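Local coordinates for protein uncharacterized HTH-type transcriptional regulator YydK (Bacillus subtilis subsp. subtilis, PDB 3BWG) that probably binds DNA through a winged helix-turn-helix domain of the GntR family and regulates transcription, with a UTRA domain likely to sense an effector, at residues B[130-135]-B[225-230]; B[187-192]-B[199-204]. All blocks are in the same frame, centred on the assembly; numbering follows the deposited sequence.

Contact 1: residues B[130-135]-B[225-230]; sequences RYINGQ and YEQSQF. With EDO (1,2-ethanediol), chain I.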
ATOM      1  N   ARG B 130      -6.261  10.356 -18.540  1.00 40.10           N
ATOM      2  CA  ARG B 130      -5.284  11.216 -17.882  1.00 41.42           C
ATOM      3  C   ARG B 130      -3.894  11.044 -18.499  1.00 42.49           C
ATOM      4  O   ARG B 130      -3.604   9.992 -19.059  1.00 42.42           O
ATOM      5  CB  ARG B 130      -5.309  11.005 -16.369  1.00 41.12           C
ATOM      6  CG  ARG B 130      -6.721  10.851 -15.795  1.00 43.39           C
ATOM      7  CD  ARG B 130      -6.698  10.983 -14.270  1.00 46.23           C
ATOM      8  NE  ARG B 130      -6.404  12.392 -13.916  1.00 46.71           N
ATOM      9  CZ  ARG B 130      -6.028  12.792 -12.703  1.00 48.13           C
ATOM     10  NH1 ARG B 130      -5.913  11.896 -11.717  1.00 46.56           N
ATOM     11  NH2 ARG B 130      -5.800  14.091 -12.466  1.00 46.58           N
ATOM     12  N   TYR B 131      -3.070  12.102 -18.440  1.00 43.89           N
ATOM     13  CA  TYR B 131      -1.746  12.150 -19.088  1.00 45.62           C
ATOM     14  C   TYR B 131      -0.637  12.626 -18.136  1.00 49.09           C
ATOM     15  O   TYR B 131      -0.841  13.536 -17.323  1.00 49.33           O
ATOM     16  CB  TYR B 131      -1.743  13.082 -20.305  1.00 43.80           C
ATOM     17  CG  TYR B 131      -2.743  12.753 -21.376  1.00 42.92           C
ATOM     18  CD1 TYR B 131      -2.342  12.245 -22.619  1.00 42.63           C
ATOM     19  CD2 TYR B 131      -4.102  12.981 -21.163  1.00 42.64           C
ATOM     20  CE1 TYR B 131      -3.311  11.938 -23.633  1.00 43.12           C
ATOM     21  CE2 TYR B 131      -5.052  12.697 -22.130  1.00 42.38           C
ATOM     22  CZ  TYR B 131      -4.677  12.167 -23.341  1.00 43.54           C
ATOM     23  OH  TYR B 131      -5.693  11.896 -24.236  1.00 44.33           O
ATOM     24  N   ILE B 132       0.535  12.007 -18.229  1.00 51.81           N
ATOM     25  CA  ILE B 132       1.711  12.471 -17.485  1.00 54.32           C
ATOM     26  C   ILE B 132       2.738  12.817 -18.497  1.00 55.77           C
ATOM     27  O   ILE B 132       3.165  11.961 -19.281  1.00 56.78           O
ATOM     28  CB  ILE B 132       2.273  11.441 -16.431  1.00 54.43           C
ATOM     29  CG1 ILE B 132       2.026   9.964 -16.830  1.00 54.90           C
ATOM     30  CG2 ILE B 132       1.695  11.732 -15.067  1.00 55.20           C
ATOM     31  CD1 ILE B 132       3.153   9.309 -17.628  1.00 53.94           C
ATOM     32  N   ASN B 133       3.074  14.104 -18.538  1.00 58.20           N
ATOM     33  CA  ASN B 133       4.007  14.657 -19.522  1.00 58.56           C
ATOM     34  C   ASN B 133       3.727  14.249 -20.957  1.00 57.83           C
ATOM     35  O   ASN B 133       4.589  13.669 -21.617  1.00 57.38           O
ATOM     36  CB  ASN B 133       5.455  14.324 -19.131  1.00 60.69           C
ATOM     37  CG  ASN B 133       5.969  15.226 -18.011  1.00 62.72           C
ATOM     38  OD1 ASN B 133       6.256  16.416 -18.236  1.00 63.64           O
ATOM     39  ND2 ASN B 133       6.067  14.675 -16.797  1.00 62.81           N
ATOM     40  N   GLY B 134       2.507  14.530 -21.422  1.00 56.98           N
ATOM     41  CA  GLY B 134       2.153  14.347 -22.842  1.00 54.13           C
ATOM     42  C   GLY B 134       1.875  12.905 -23.263  1.00 51.91           C
ATOM     43  O   GLY B 134       1.483  12.644 -24.409  1.00 53.06           O
ATOM     44  N   GLN B 135       2.073  11.964 -22.345  1.00 48.27           N
ATOM     45  CA  GLN B 135       1.821  10.564 -22.622  1.00 44.54           C
ATOM     46  C   GLN B 135       0.626  10.114 -21.762  1.00 43.51           C
ATOM     47  O   GLN B 135       0.359  10.694 -20.688  1.00 42.00           O
ATOM     48  CB  GLN B 135       3.089   9.762 -22.351  1.00 45.22           C
ATOM     49  CG  GLN B 135       4.328  10.249 -23.153  1.00 46.60           C
ATOM     50  CD  GLN B 135       4.262   9.883 -24.638  1.00 48.25           C
ATOM     51  OE1 GLN B 135       3.617   8.904 -25.025  1.00 49.30           O
ATOM     52  NE2 GLN B 135       4.931  10.669 -25.480  1.00 50.01           N
ATOM     53  N   TYR B 225       0.742   0.454 -19.006  1.00 36.90           N
ATOM     54  CA  TYR B 225       1.869  -0.301 -18.455  1.00 37.65           C
ATOM     55  C   TYR B 225       3.253   0.259 -18.817  1.00 37.82           C
ATOM     56  O   TYR B 225       4.232   0.001 -18.116  1.00 38.54           O
ATOM     57  CB  TYR B 225       1.769  -1.803 -18.827  1.00 39.21           C
ATOM     58  CG  TYR B 225       2.266  -2.155 -20.204  1.00 39.64           C
ATOM     59  CD1 TYR B 225       3.505  -2.746 -20.379  1.00 40.11           C
ATOM     60  CD2 TYR B 225       1.494  -1.890 -21.331  1.00 40.80           C
ATOM     61  CE1 TYR B 225       3.987  -3.076 -21.659  1.00 40.76           C
ATOM     62  CE2 TYR B 225       1.956  -2.197 -22.634  1.00 41.40           C
ATOM     63  CZ  TYR B 225       3.196  -2.801 -22.772  1.00 40.97           C
ATOM     64  OH  TYR B 225       3.648  -3.137 -24.008  1.00 41.93           O
ATOM     65  N   GLU B 226       3.328   1.045 -19.883  1.00 37.15           N
ATOM     66  CA  GLU B 226       4.609   1.629 -20.293  1.00 38.95           C
ATOM     67  C   GLU B 226       4.909   2.968 -19.645  1.00 37.33           C
ATOM     68  O   GLU B 226       5.991   3.495 -19.846  1.00 39.06           O
ATOM     69  CB  GLU B 226       4.685   1.871 -21.822  1.00 38.88           C
ATOM     70  CG  GLU B 226       4.176   0.806 -22.699  1.00 39.79           C
ATOM     71  CD  GLU B 226       4.633   1.035 -24.154  1.00 41.38           C
ATOM     72  OE1 GLU B 226       4.286   2.086 -24.765  1.00 40.75           O
ATOM     73  OE2 GLU B 226       5.377   0.165 -24.650  1.00 43.46           O
ATOM     74  N   GLN B 227       3.944   3.554 -18.937  1.00 37.03           N
ATOM     75  CA  GLN B 227       4.099   4.945 -18.458  1.00 35.64           C
ATOM     76  C   GLN B 227       3.826   5.051 -16.938  1.00 35.38           C
ATOM     77  O   GLN B 227       3.697   6.157 -16.390  1.00 36.89           O
ATOM     78  CB  GLN B 227       3.180   5.913 -19.216  1.00 34.80           C
ATOM     79  CG  GLN B 227       3.331   5.960 -20.740  1.00 33.59           C
ATOM     80  CD  GLN B 227       4.633   6.606 -21.164  1.00 34.79           C
ATOM     81  OE1 GLN B 227       5.199   7.383 -20.422  1.00 34.72           O
ATOM     82  NE2 GLN B 227       5.124   6.261 -22.357  1.00 36.16           N
ATOM     83  N   SER B 228       3.750   3.914 -16.268  1.00 34.41           N
ATOM     84  CA  SER B 228       3.384   3.912 -14.824  1.00 36.37           C
ATOM     85  C   SER B 228       3.976   2.720 -14.084  1.00 35.60           C
ATOM     86  O   SER B 228       4.220   1.656 -14.672  1.00 36.48           O
ATOM     87  CB  SER B 228       1.871   3.964 -14.679  1.00 34.69           C
ATOM     88  OG  SER B 228       1.331   2.785 -15.209  1.00 35.50           O
ATOM     89  N   GLN B 229       4.311   2.942 -12.823  1.00 35.18           N
ATOM     90  CA  GLN B 229       4.770   1.897 -11.928  1.00 34.27           C
ATOM     91  C   GLN B 229       4.605   2.537 -10.601  1.00 34.77           C
ATOM     92  O   GLN B 229       4.707   3.765 -10.526  1.00 32.22           O
ATOM     93  CB  GLN B 229       6.235   1.539 -12.116  1.00 34.77           C
ATOM     94  CG  GLN B 229       7.185   2.720 -12.332  1.00 35.76           C
ATOM     95  CD  GLN B 229       7.243   3.128 -13.777  1.00 37.98           C
ATOM     96  OE1 GLN B 229       7.353   2.269 -14.651  1.00 41.34           O
ATOM     97  NE2 GLN B 229       7.168   4.417 -14.052  1.00 37.28           N
ATOM     98  N   PHE B 230       4.384   1.710  -9.565  1.00 33.14           N
ATOM     99  CA  PHE B 230       3.844   2.166  -8.264  1.00 34.25           C
ATOM    100  C   PHE B 230       4.675   1.757  -7.067  1.00 32.39           C
ATOM    101  O   PHE B 230       5.302   0.721  -7.080  1.00 34.69           O
ATOM    102  CB  PHE B 230       2.385   1.696  -8.067  1.00 33.63           C
ATOM    103  CG  PHE B 230       1.492   2.102  -9.204  1.00 34.49           C
ATOM    104  CD1 PHE B 230       0.806   3.320  -9.168  1.00 34.80           C
ATOM    105  CD2 PHE B 230       1.359   1.284 -10.315  1.00 35.48           C
ATOM    106  CE1 PHE B 230       0.045   3.753 -10.244  1.00 34.62           C
ATOM    107  CE2 PHE B 230       0.565   1.696 -11.404  1.00 37.79           C
ATOM    108  CZ  PHE B 230      -0.081   2.968 -11.346  1.00 37.19           C
TER
HETATM  109  C1  EDO I 238       0.943  -0.590 -15.417  1.00 35.56           C
HETATM  110  O1  EDO I 238       1.260   0.332 -14.419  1.00 33.21           O
HETATM  111  C2  EDO I 238      -0.484  -0.288 -15.779  1.00 34.17           C
HETATM  112  O2  EDO I 238      -0.809  -1.259 -16.730  1.00 30.00           O
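Gln135 and Gln227 meet because both side chains leave the backbone in the same way, with CG anti to the carbonyl carbon (chi1 -57° in each), and then fold back at chi2. The bend lays the amide of Gln227 beside the base of the Gln135 chain: CB of Gln135 lies 3.7 Å from CD of Gln227. The two amide planes are only 27° apart, yet OE1 of Gln135 and NE2 of Gln227 stand 4.0 Å from each other, too far for a hydrogen bond, so the contact is carried by Gln135 CB against the Gln227 amide, with the two amides lying loosely past each other. Ile132 supplies the second point of contact. Its chi1 (30°) and chi2 both lie off the staggered values and together carry CD1 to the other segment, where that methyl of Ile132 reaches Gln227 O at 3.4 Å and Gln227 CB at 3.7 Å.

Both contributors on 130-135 flank a type I' turn with Asn133 and Gly134 at its corners, which joins strands 123-132 and 135-145 as a tight hairpin. The turn is closed by paired backbone bonds, Ile132 N to Gln135 O at 2.8 Å and Gln135 N to Ile132 O at 3.3 Å. Ile132 also packs on Val95, Phe93 and Leu137.

Asn224 holds the loop on both sides of Gln227, its OD1 taking Glu226 N and its O taking Ser228 OG. Ser228 OG is also hydrogen-bonded, at 2.6 Å, to O1 of a 1,2-ethanediol molecule, probably a crystallisation additive. Two residues on, Phe230 meets Tyr223 edge-to-face and itself pairs antiparallel with a strand of the second subunit.

With methyl and methylene groups laid against a backbone carbonyl and an amide, the two ends of the hairpin turn make a small surface packing of 152 Å² against the loop, which probably adds little directional hold.

Contact 2: residues B[187-192]-B[199-204]; sequences EEEAEY and LPKLYI. With EDO (1,2-ethanediol), chain I.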
ATOM      1  N   GLU B 187     -10.194  -3.278 -26.725  1.00 49.49           N
ATOM      2  CA  GLU B 187     -10.085  -2.325 -27.850  1.00 51.68           C
ATOM      3  C   GLU B 187     -10.309  -0.903 -27.399  1.00 50.30           C
ATOM      4  O   GLU B 187      -9.575  -0.001 -27.786  1.00 49.44           O
ATOM      5  CB  GLU B 187     -11.066  -2.633 -29.016  1.00 54.03           C
ATOM      6  CG  GLU B 187     -10.993  -4.021 -29.584  1.00 57.09           C
ATOM      7  CD  GLU B 187      -9.768  -4.260 -30.450  1.00 59.46           C
ATOM      8  OE1 GLU B 187      -9.204  -3.272 -30.988  1.00 60.69           O
ATOM      9  OE2 GLU B 187      -9.379  -5.445 -30.606  1.00 60.18           O
ATOM     10  N   GLU B 188     -11.345  -0.712 -26.599  1.00 50.32           N
ATOM     11  CA  GLU B 188     -11.676   0.613 -26.130  1.00 52.22           C
ATOM     12  C   GLU B 188     -10.572   1.180 -25.212  1.00 51.51           C
ATOM     13  O   GLU B 188     -10.138   2.322 -25.395  1.00 50.60           O
ATOM     14  CB  GLU B 188     -13.027   0.603 -25.431  1.00 54.62           C
ATOM     15  CG  GLU B 188     -13.608   1.994 -25.261  1.00 57.79           C
ATOM     16  CD  GLU B 188     -14.674   2.062 -24.188  1.00 59.61           C
ATOM     17  OE1 GLU B 188     -15.336   3.136 -24.077  1.00 60.72           O
ATOM     18  OE2 GLU B 188     -14.844   1.047 -23.458  1.00 60.60           O
ATOM     19  N   GLU B 189     -10.117   0.393 -24.228  1.00 50.42           N
ATOM     20  CA  GLU B 189      -8.988   0.838 -23.410  1.00 48.90           C
ATOM     21  C   GLU B 189      -7.719   1.095 -24.239  1.00 47.70           C
ATOM     22  O   GLU B 189      -7.067   2.131 -24.060  1.00 46.94           O
ATOM     23  CB  GLU B 189      -8.703  -0.170 -22.310  1.00 49.74           C
ATOM     24  CG  GLU B 189      -9.888  -0.360 -21.394  1.00 51.28           C
ATOM     25  CD  GLU B 189      -9.734  -1.529 -20.460  1.00 52.47           C
ATOM     26  OE1 GLU B 189     -10.500  -1.575 -19.462  1.00 54.83           O
ATOM     27  OE2 GLU B 189      -8.843  -2.375 -20.694  1.00 51.99           O
ATOM     28  N   ALA B 190      -7.375   0.160 -25.136  1.00 45.78           N
ATOM     29  CA  ALA B 190      -6.184   0.298 -25.967  1.00 47.04           C
ATOM     30  C   ALA B 190      -6.213   1.584 -26.805  1.00 47.16           C
ATOM     31  O   ALA B 190      -5.199   2.282 -26.936  1.00 46.69           O
ATOM     32  CB  ALA B 190      -6.007  -0.916 -26.882  1.00 46.95           C
ATOM     33  N   GLU B 191      -7.378   1.903 -27.351  1.00 47.41           N
ATOM     34  CA  GLU B 191      -7.527   3.109 -28.149  1.00 48.32           C
ATOM     35  C   GLU B 191      -7.376   4.411 -27.309  1.00 46.27           C
ATOM     36  O   GLU B 191      -6.643   5.338 -27.701  1.00 43.65           O
ATOM     37  CB  GLU B 191      -8.835   3.048 -28.942  1.00 51.95           C
ATOM     38  CG  GLU B 191      -9.377   4.405 -29.368  1.00 56.89           C
ATOM     39  CD  GLU B 191     -10.279   4.336 -30.576  1.00 59.71           C
ATOM     40  OE1 GLU B 191     -10.498   3.222 -31.130  1.00 61.15           O
ATOM     41  OE2 GLU B 191     -10.765   5.422 -30.986  1.00 61.88           O
ATOM     42  N   TYR B 192      -8.049   4.480 -26.160  1.00 44.67           N
ATOM     43  CA  TYR B 192      -7.842   5.623 -25.236  1.00 43.97           C
ATOM     44  C   TYR B 192      -6.374   5.768 -24.809  1.00 43.23           C
ATOM     45  O   TYR B 192      -5.838   6.887 -24.764  1.00 44.40           O
ATOM     46  CB  TYR B 192      -8.715   5.494 -23.987  1.00 45.13           C
ATOM     47  CG  TYR B 192     -10.180   5.743 -24.217  1.00 45.59           C
ATOM     48  CD1 TYR B 192     -10.627   6.926 -24.822  1.00 45.26           C
ATOM     49  CD2 TYR B 192     -11.133   4.811 -23.798  1.00 45.95           C
ATOM     50  CE1 TYR B 192     -11.986   7.156 -25.043  1.00 45.88           C
ATOM     51  CE2 TYR B 192     -12.494   5.036 -24.011  1.00 46.46           C
ATOM     52  CZ  TYR B 192     -12.913   6.211 -24.621  1.00 45.57           C
ATOM     53  OH  TYR B 192     -14.262   6.413 -24.801  1.00 46.35           O
ATOM     54  N   LEU B 199      -2.435  -6.160 -24.939  1.00 44.45           N
ATOM     55  CA  LEU B 199      -1.282  -5.791 -24.115  1.00 42.74           C
ATOM     56  C   LEU B 199      -1.715  -5.697 -22.647  1.00 40.73           C
ATOM     57  O   LEU B 199      -2.917  -5.599 -22.367  1.00 39.88           O
ATOM     58  CB  LEU B 199      -0.599  -4.509 -24.649  1.00 42.28           C
ATOM     59  CG  LEU B 199       0.004  -4.674 -26.065  1.00 43.53           C
ATOM     60  CD1 LEU B 199       0.495  -3.346 -26.596  1.00 43.20           C
ATOM     61  CD2 LEU B 199       1.142  -5.701 -26.107  1.00 43.00           C
ATOM     62  N   PRO B 200      -0.744  -5.773 -21.705  1.00 39.47           N
ATOM     63  CA  PRO B 200      -1.015  -5.809 -20.260  1.00 38.46           C
ATOM     64  C   PRO B 200      -1.552  -4.500 -19.710  1.00 38.93           C
ATOM     65  O   PRO B 200      -1.199  -3.405 -20.202  1.00 38.78           O
ATOM     66  CB  PRO B 200       0.358  -6.075 -19.642  1.00 37.80           C
ATOM     67  CG  PRO B 200       1.235  -6.487 -20.765  1.00 38.31           C
ATOM     68  CD  PRO B 200       0.702  -5.828 -21.980  1.00 39.38           C
ATOM     69  N   LYS B 201      -2.388  -4.604 -18.681  1.00 38.44           N
ATOM     70  CA  LYS B 201      -2.798  -3.416 -17.894  1.00 40.00           C
ATOM     71  C   LYS B 201      -2.941  -3.785 -16.420  1.00 40.19           C
ATOM     72  O   LYS B 201      -3.286  -4.926 -16.071  1.00 39.48           O
ATOM     73  CB  LYS B 201      -4.145  -2.852 -18.379  1.00 39.87           C
ATOM     74  CG  LYS B 201      -5.214  -3.927 -18.386  1.00 40.78           C
ATOM     75  CD  LYS B 201      -6.602  -3.405 -18.330  1.00 42.75           C
ATOM     76  CE  LYS B 201      -7.520  -4.547 -17.985  1.00 43.70           C
ATOM     77  NZ  LYS B 201      -8.775  -4.419 -18.719  1.00 46.29           N
ATOM     78  N   LEU B 202      -2.658  -2.808 -15.582  1.00 40.20           N
ATOM     79  CA  LEU B 202      -3.075  -2.826 -14.204  1.00 40.72           C
ATOM     80  C   LEU B 202      -4.427  -2.132 -14.132  1.00 40.52           C
ATOM     81  O   LEU B 202      -4.623  -1.024 -14.659  1.00 38.31           O
ATOM     82  CB  LEU B 202      -2.071  -2.102 -13.323  1.00 40.18           C
ATOM     83  CG  LEU B 202      -2.283  -2.092 -11.806  1.00 39.60           C
ATOM     84  CD1 LEU B 202      -2.382  -3.507 -11.131  1.00 38.97           C
ATOM     85  CD2 LEU B 202      -1.217  -1.144 -11.148  1.00 40.91           C
ATOM     86  N   TYR B 203      -5.359  -2.848 -13.529  1.00 40.13           N
ATOM     87  CA  TYR B 203      -6.717  -2.422 -13.433  1.00 41.90           C
ATOM     88  C   TYR B 203      -7.088  -2.340 -11.955  1.00 39.81           C
ATOM     89  O   TYR B 203      -7.099  -3.334 -11.244  1.00 38.05           O
ATOM     90  CB  TYR B 203      -7.626  -3.414 -14.191  1.00 46.25           C
ATOM     91  CG  TYR B 203      -9.079  -3.156 -13.911  1.00 47.96           C
ATOM     92  CD1 TYR B 203      -9.636  -1.914 -14.231  1.00 49.77           C
ATOM     93  CD2 TYR B 203      -9.889  -4.109 -13.284  1.00 49.22           C
ATOM     94  CE1 TYR B 203     -10.966  -1.615 -13.936  1.00 49.74           C
ATOM     95  CE2 TYR B 203     -11.244  -3.826 -13.002  1.00 49.12           C
ATOM     96  CZ  TYR B 203     -11.760  -2.569 -13.347  1.00 48.69           C
ATOM     97  OH  TYR B 203     -13.074  -2.207 -13.132  1.00 48.82           O
ATOM     98  N   ILE B 204      -7.365  -1.138 -11.483  1.00 39.32           N
ATOM     99  CA  ILE B 204      -7.635  -0.922 -10.048  1.00 39.87           C
ATOM    100  C   ILE B 204      -9.019  -0.371  -9.858  1.00 41.44           C
ATOM    101  O   ILE B 204      -9.393   0.596 -10.555  1.00 41.59           O
ATOM    102  CB  ILE B 204      -6.608   0.104  -9.432  1.00 40.32           C
ATOM    103  CG1 ILE B 204      -5.169  -0.320  -9.764  1.00 36.83           C
ATOM    104  CG2 ILE B 204      -6.868   0.363  -7.863  1.00 37.09           C
ATOM    105  CD1 ILE B 204      -4.129   0.540  -9.154  1.00 37.15           C
TER
HETATM  106  C1  EDO I 238       0.943  -0.590 -15.417  1.00 35.56           C
HETATM  107  O1  EDO I 238       1.260   0.332 -14.419  1.00 33.21           O
HETATM  108  C2  EDO I 238      -0.484  -0.288 -15.779  1.00 34.17           C
HETATM  109  O2  EDO I 238      -0.809  -1.259 -16.730  1.00 30.00           O
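Glu189 and Lys201 reach across from helix to strand and form the one close contact between these segments, a salt bridge with Lys201 NZ 2.8 Å from Glu189 OE2. The ammonium approaches on the syn lone pair of OE2, the side facing the other oxygen, which explains why Glu189 OE1 is also fairly near Lys201 NZ, at 3.4 Å. Glu189 runs extended beyond CG (chi2 169°), and the lysine chain crosses it at about a right angle, which brings Lys201 CD to 3.4 Å from Glu189 OE2.

The tight part is this junction and the sheet beneath it. NZ has a second, weak hydrogen bond to Gln184 O, while OE1 makes a weak one to Ser222 OG, so the ion pair is tied to the strands on either side of 200-210. A lysine in place of Glu189 would probably leave the Lys201 ammonium without its carboxylate mate, set a like charge beside it and take away the weak link to Ser222. The loose side is the rest of the helix surface, where Glu187, Glu188 and Glu191 are exposed and take no part, and just 87 Å² is buried between the segments.

Leu202, the next strand residue, belongs to a different environment. It is buried, packs on Val182 of the second subunit, and its backbone N donates to O2 of a 1,2-ethanediol at 2.7 Å with an N-H...O angle of 154°.

Another ethanediol, like the first probably from the crystallisation liquor, lies about 3 Å from the Glu189 side chain. Helix 187-193 thus sits in the connection between antiparallel neighbours 173-184 and 200-210, tied to the sheet by a charged pair, in a sheet of order 1-2-3-6-5-4 consistent with the chorismate lyase-like fold of UTRA domains.

How the contacts relate
Contacts 1 and 2 lie 13 Å apart between centres and meet where loop 225-230 packs on strand segment 199-204. Tyr225 CD2 packs 3.3 Å from Pro200 O, and Phe230 CE2 is 3.4 Å from Leu202 CD2. A single ethanediol bridges the two: one hydroxyl bonds to Ser228 and the other to Leu202 N, with Tyr223 O as a further partner. It is probably a crystallisation additive, so it marks no known effector site. In sequence, the helix and strand of contact 2 fall between the hairpin and the loop of contact 1. Both also touch the second subunit, Tyr225 and Leu202 each packing on its Val182, which places the ethanediol near the dimer interface.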